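Local coordinates for protein halogenase PltM (Pseudomonas fluorescens, PDB 6BZN) that halogenates phenolic compounds as a flavin-dependent enzyme and accepts chloride, bromide or iodide as the halide, at residues 23-28 with 45-50; 38-43 with 81-86. One frame throughout, in Å; residues are numbered along the deposited sequence.

Interaction 1 (23-28 with 45-50). With CA (calcium ion), chain E.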
loop_
_atom_site.group_PDB
_atom_site.type_symbol
_atom_site.label_atom_id
_atom_site.label_comp_id
_atom_site.label_asym_id
_atom_site.label_seq_id
_atom_site.Cartn_x
_atom_site.Cartn_y
_atom_site.Cartn_z
ATOM N N GLN A 23 -29.128 -16.223 6.023
ATOM C CA GLN A 23 -29.589 -15.485 4.844
ATOM C C GLN A 23 -28.490 -15.140 3.826
ATOM O O GLN A 23 -28.827 -14.938 2.675
ATOM C CB GLN A 23 -30.508 -14.280 5.133
ATOM C CG GLN A 23 -30.270 -13.351 6.322
ATOM C CD GLN A 23 -31.444 -12.379 6.457
ATOM O OE1 GLN A 23 -31.853 -12.012 7.564
ATOM N NE2 GLN A 23 -32.017 -11.986 5.321
ATOM N N TYR A 24 -27.210 -15.110 4.218
ATOM C CA TYR A 24 -26.112 -14.886 3.261
ATOM C C TYR A 24 -25.033 -15.965 3.361
ATOM O O TYR A 24 -24.983 -16.715 4.333
ATOM C CB TYR A 24 -25.487 -13.492 3.450
ATOM C CG TYR A 24 -26.495 -12.390 3.314
ATOM C CD1 TYR A 24 -26.775 -11.817 2.073
ATOM C CD2 TYR A 24 -27.214 -11.957 4.424
ATOM C CE1 TYR A 24 -27.733 -10.824 1.945
ATOM C CE2 TYR A 24 -28.175 -10.970 4.310
ATOM C CZ TYR A 24 -28.424 -10.399 3.078
ATOM O OH TYR A 24 -29.380 -9.413 2.991
ATOM N N ASP A 25 -24.189 -16.055 2.338
ATOM C CA ASP A 25 -22.978 -16.882 2.425
ATOM C C ASP A 25 -21.898 -16.146 3.202
ATOM O O ASP A 25 -21.306 -16.701 4.119
ATOM C CB ASP A 25 -22.458 -17.259 1.042
ATOM C CG ASP A 25 -23.399 -18.196 0.310
ATOM O OD1 ASP A 25 -23.521 -19.355 0.746
ATOM O OD2 ASP A 25 -24.032 -17.749 -0.665
ATOM N N VAL A 26 -21.663 -14.885 2.832
ATOM C CA VAL A 26 -20.606 -14.067 3.418
ATOM C C VAL A 26 -21.104 -12.655 3.751
ATOM O O VAL A 26 -21.795 -12.022 2.949
ATOM C CB VAL A 26 -19.386 -13.962 2.471
ATOM C CG1 VAL A 26 -18.234 -13.218 3.138
ATOM C CG2 VAL A 26 -18.926 -15.339 2.027
ATOM N N ILE A 27 -20.745 -12.181 4.939
ATOM C CA ILE A 27 -20.875 -10.779 5.311
ATOM C C ILE A 27 -19.488 -10.148 5.234
ATOM O O ILE A 27 -18.486 -10.737 5.684
ATOM C CB ILE A 27 -21.505 -10.615 6.707
ATOM C CG1 ILE A 27 -22.990 -10.974 6.631
ATOM C CG2 ILE A 27 -21.370 -9.187 7.219
ATOM C CD1 ILE A 27 -23.630 -11.292 7.966
ATOM N N ILE A 28 -19.428 -8.961 4.638
ATOM C CA ILE A 28 -18.192 -8.200 4.502
ATOM C C ILE A 28 -18.385 -6.870 5.223
ATOM O O ILE A 28 -19.319 -6.144 4.911
ATOM C CB ILE A 28 -17.844 -7.936 3.029
ATOM C CG1 ILE A 28 -17.611 -9.263 2.300
ATOM C CG2 ILE A 28 -16.574 -7.095 2.907
ATOM C CD1 ILE A 28 -17.486 -9.131 0.804
ATOM N N SER A 45 -18.962 -15.254 -8.404
ATOM C CA SER A 45 -18.705 -16.695 -8.316
ATOM C C SER A 45 -19.869 -17.540 -7.770
ATOM O O SER A 45 -19.715 -18.759 -7.623
ATOM C CB SER A 45 -17.476 -16.909 -7.420
ATOM O OG SER A 45 -16.357 -16.214 -7.936
ATOM N N GLY A 46 -20.989 -16.905 -7.434
ATOM C CA GLY A 46 -22.227 -17.606 -7.032
ATOM C C GLY A 46 -22.582 -17.532 -5.553
ATOM O O GLY A 46 -23.494 -18.257 -5.107
ATOM N N LEU A 47 -21.895 -16.681 -4.777
ATOM C CA LEU A 47 -22.240 -16.488 -3.365
ATOM C C LEU A 47 -23.178 -15.296 -3.164
ATOM O O LEU A 47 -23.125 -14.330 -3.918
ATOM C CB LEU A 47 -20.986 -16.291 -2.502
ATOM C CG LEU A 47 -19.902 -17.368 -2.549
ATOM C CD1 LEU A 47 -18.900 -17.185 -1.418
ATOM C CD2 LEU A 47 -20.496 -18.763 -2.501
ATOM N N ASN A 48 -24.038 -15.394 -2.151
ATOM C CA ASN A 48 -24.906 -14.309 -1.710
ATOM C C ASN A 48 -24.106 -13.513 -0.679
ATOM O O ASN A 48 -23.773 -14.034 0.383
ATOM C CB ASN A 48 -26.185 -14.891 -1.086
ATOM C CG ASN A 48 -27.305 -13.867 -0.937
ATOM O OD1 ASN A 48 -27.250 -12.763 -1.488
ATOM N ND2 ASN A 48 -28.347 -14.245 -0.196
ATOM N N VAL A 49 -23.787 -12.260 -1.002
ATOM C CA VAL A 49 -22.874 -11.446 -0.198
ATOM C C VAL A 49 -23.598 -10.220 0.311
ATOM O O VAL A 49 -24.386 -9.630 -0.430
ATOM C CB VAL A 49 -21.679 -11.027 -1.069
ATOM C CG1 VAL A 49 -20.780 -10.069 -0.326
ATOM C CG2 VAL A 49 -20.906 -12.270 -1.503
ATOM N N LEU A 50 -23.320 -9.845 1.560
ATOM C CA LEU A 50 -23.823 -8.620 2.159
ATOM C C LEU A 50 -22.641 -7.793 2.634
ATOM O O LEU A 50 -21.841 -8.258 3.470
ATOM C CB LEU A 50 -24.725 -8.912 3.352
ATOM C CG LEU A 50 -25.271 -7.673 4.083
ATOM C CD1 LEU A 50 -26.076 -6.785 3.132
ATOM C CD2 LEU A 50 -26.107 -8.102 5.279
HETATM CA CA CA E . -25.500 -19.528 -0.911
HETATM O O HOH W 1 -26.379 -18.800 1.135
#
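Val26 and Ile27 run parallel to Val49 and Leu50 as neighbouring strands, joined by Leu50 N to Val26 O (3.0 Å) and Ile28 N to Leu50 O (2.8 Å). Before the bridges, Asn48 O takes a 2.8 Å bond from Asp25 N and a weak one from Val26 N. Asp25 answers with its side chain. Its OD2 accepts Asn48 N at 2.8 Å, almost straight (173°), through the anti lone pair. Both carboxylate oxygens also bind the calcium ion, OD2 at 2.3 Å. The two strands and helix 33-44 form a right-handed beta-alpha-beta unit, consistent with the start of a Rossmann-type FAD-binding fold. Tyr24 lays one ring face on Leu50, whose CB sits 3.7 Å from the ring centroid, 8° off the normal. Leu50 CG lies anti to its backbone N (chi1 178°), and CD2 reaches on to Tyr24 CE2 (3.7 Å). The Tyr24 hydroxyl is bonded to Glu157 and Arg159. With an alanine in place of Tyr24, Leu50 would probably lose its aromatic cover, and Glu157 and Arg159 the hydroxyl they share. By the glycine-rich turn, Ile28 CD1 meets Val49 CG1 at 3.6 Å.

Interaction 2 (38-43 with 81-86)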
loop_
_atom_site.group_PDB
_atom_site.type_symbol
_atom_site.label_atom_id
_atom_site.label_comp_id
_atom_site.label_asym_id
_atom_site.label_seq_id
_atom_site.Cartn_x
_atom_site.Cartn_y
_atom_site.Cartn_z
ATOM N N THR A 38 -13.639 -7.724 -2.894
ATOM C CA THR A 38 -13.979 -8.995 -2.267
ATOM C C THR A 38 -15.427 -9.377 -2.561
ATOM O O THR A 38 -15.704 -10.509 -2.986
ATOM C CB THR A 38 -13.715 -8.964 -0.753
ATOM O OG1 THR A 38 -12.349 -8.581 -0.525
ATOM C CG2 THR A 38 -13.983 -10.317 -0.136
ATOM N N GLY A 39 -16.339 -8.429 -2.387
ATOM C CA GLY A 39 -17.756 -8.705 -2.609
ATOM C C GLY A 39 -18.054 -9.003 -4.062
ATOM O O GLY A 39 -18.863 -9.883 -4.366
ATOM N N ALA A 40 -17.390 -8.282 -4.964
ATOM C CA ALA A 40 -17.616 -8.488 -6.373
ATOM C C ALA A 40 -17.197 -9.887 -6.809
ATOM O O ALA A 40 -17.960 -10.574 -7.478
ATOM C CB ALA A 40 -16.886 -7.449 -7.186
ATOM N N VAL A 41 -15.997 -10.312 -6.428
ATOM C CA VAL A 41 -15.480 -11.606 -6.888
ATOM C C VAL A 41 -16.267 -12.788 -6.309
ATOM O O VAL A 41 -16.485 -13.786 -7.009
ATOM C CB VAL A 41 -13.946 -11.791 -6.671
ATOM C CG1 VAL A 41 -13.158 -10.698 -7.374
ATOM C CG2 VAL A 41 -13.559 -11.843 -5.201
ATOM N N LEU A 42 -16.707 -12.661 -5.058
ATOM C CA LEU A 42 -17.527 -13.686 -4.423
ATOM C C LEU A 42 -18.938 -13.718 -5.022
ATOM O O LEU A 42 -19.436 -14.805 -5.332
ATOM C CB LEU A 42 -17.575 -13.487 -2.911
ATOM C CG LEU A 42 -16.234 -13.634 -2.193
ATOM C CD1 LEU A 42 -16.426 -13.401 -0.712
ATOM C CD2 LEU A 42 -15.561 -14.970 -2.399
ATOM N N ALA A 43 -19.553 -12.551 -5.228
ATOM C CA ALA A 43 -20.890 -12.489 -5.824
ATOM C C ALA A 43 -20.870 -13.035 -7.264
ATOM O O ALA A 43 -21.732 -13.827 -7.662
ATOM C CB ALA A 43 -21.437 -11.074 -5.803
ATOM N N PHE A 81 -11.187 -13.919 -11.856
ATOM C CA PHE A 81 -12.637 -13.977 -11.640
ATOM C C PHE A 81 -13.475 -13.461 -12.811
ATOM O O PHE A 81 -14.696 -13.367 -12.685
ATOM C CB PHE A 81 -12.999 -13.278 -10.313
ATOM C CG PHE A 81 -12.391 -13.943 -9.118
ATOM C CD1 PHE A 81 -12.930 -15.122 -8.626
ATOM C CD2 PHE A 81 -11.249 -13.428 -8.507
ATOM C CE1 PHE A 81 -12.353 -15.768 -7.539
ATOM C CE2 PHE A 81 -10.677 -14.063 -7.415
ATOM C CZ PHE A 81 -11.225 -15.239 -6.931
ATOM N N ASP A 82 -12.838 -13.168 -13.947
ATOM C CA ASP A 82 -13.530 -12.692 -15.157
ATOM C C ASP A 82 -14.403 -11.457 -14.873
ATOM O O ASP A 82 -15.586 -11.433 -15.197
ATOM C CB ASP A 82 -14.354 -13.829 -15.814
ATOM C CG ASP A 82 -15.061 -13.387 -17.120
ATOM O OD1 ASP A 82 -14.440 -12.644 -17.921
ATOM O OD2 ASP A 82 -16.252 -13.767 -17.332
ATOM N N ILE A 83 -13.811 -10.447 -14.240
ATOM C CA ILE A 83 -14.455 -9.163 -14.087
ATOM C C ILE A 83 -13.558 -8.121 -14.729
ATOM O O ILE A 83 -12.670 -7.577 -14.069
ATOM C CB ILE A 83 -14.733 -8.813 -12.602
ATOM C CG1 ILE A 83 -15.499 -9.951 -11.929
ATOM C CG2 ILE A 83 -15.531 -7.526 -12.542
ATOM C CD1 ILE A 83 -15.879 -9.731 -10.475
ATOM N N PRO A 84 -13.776 -7.824 -16.023
ATOM C CA PRO A 84 -12.931 -6.833 -16.705
ATOM C C PRO A 84 -12.755 -5.466 -16.031
ATOM O O PRO A 84 -11.668 -4.885 -16.119
ATOM C CB PRO A 84 -13.647 -6.631 -18.050
ATOM C CG PRO A 84 -14.358 -7.895 -18.294
ATOM C CD PRO A 84 -14.675 -8.518 -16.965
ATOM N N GLU A 85 -13.805 -4.934 -15.395
ATOM C CA GLU A 85 -13.741 -3.584 -14.819
ATOM C C GLU A 85 -12.718 -3.458 -13.708
ATOM O O GLU A 85 -12.240 -2.366 -13.459
ATOM C CB GLU A 85 -15.116 -3.078 -14.308
ATOM C CG GLU A 85 -16.056 -2.630 -15.423
ATOM C CD GLU A 85 -17.260 -1.821 -14.934
ATOM O OE1 GLU A 85 -17.716 -2.028 -13.785
ATOM O OE2 GLU A 85 -17.756 -0.970 -15.728
ATOM N N ILE A 86 -12.386 -4.559 -13.045
ATOM C CA ILE A 86 -11.347 -4.525 -12.024
ATOM C C ILE A 86 -9.995 -4.128 -12.656
ATOM O O ILE A 86 -9.260 -3.327 -12.074
ATOM C CB ILE A 86 -11.266 -5.855 -11.239
ATOM C CG1 ILE A 86 -12.537 -6.060 -10.422
ATOM C CG2 ILE A 86 -10.070 -5.858 -10.293
ATOM C CD1 ILE A 86 -12.603 -7.385 -9.701
#
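Val41 and Phe81 meet beside a carbonyl, Val41 O, which accepts a hydrogen bond from the hydroxyl of Ser45 and lies 4.1 Å from Phe81 CD1. Val41 sits in helix 33-44, the helix that follows the glycine-rich turn of what is probably a Rossmann-type FAD-binding fold. Phe81 and the residues after it turn from helix 68-81 into the short helix 84-88. The side chains meet through apolar groups alone, and every residue that touches is buried. Val41 CB stands over one face of the Phe81 ring, 3.8 Å from the centroid and 19° off the normal. It is displaced toward the CG and CD2 side. Val41 CG1 leans the same way and comes within 3.5 Å of Phe81 CD2. With chi1 at -58°, CG1 lies beside the backbone N and anti to the carbonyl carbon, which points it at the 81-86 segment. There it also meets Ile86 CD1 at 4.1 Å. This methyl is shared between the ring and the ends of two isoleucines, Ile83 and Ile86. Helix 352-374 joins in through Ala365, which touches both Val41 and Phe81. Helix 140-153 packs Ile150 on Ala40 and Ile83. Ile83 reaches the helix with its outermost methyl. Its chain is extended (chi2 -178°), and CD1 ends 4.1 Å from Ala40 CB and 3.7 Å from Ala40 O.

Overall arrangement
The centres of interactions 1 and 2 lie about 13 Å apart, and the two touch. Helix 33-44 links them. It connects strand 24-29 to strand 49-52, the pair joined in interaction 1, and packs on 81-86 in interaction 2. The segments alternate along the chain: 23-28, 38-43, 45-50, then 81-86. Ile28 CD1 packs on Gly39 CA, and Val49 CG2 packs on Leu42 CB, so the helix lies against the parallel sheet. Through Ala40 and Val41 the helix also meets 81-86. Helix 352-374 touches residues of both contacts. Ile33 and Ala34, at the start of helix 33-44, are FAD-binding residues, though no FAD is bound here; both contacts are thus probably part of the framework near that site.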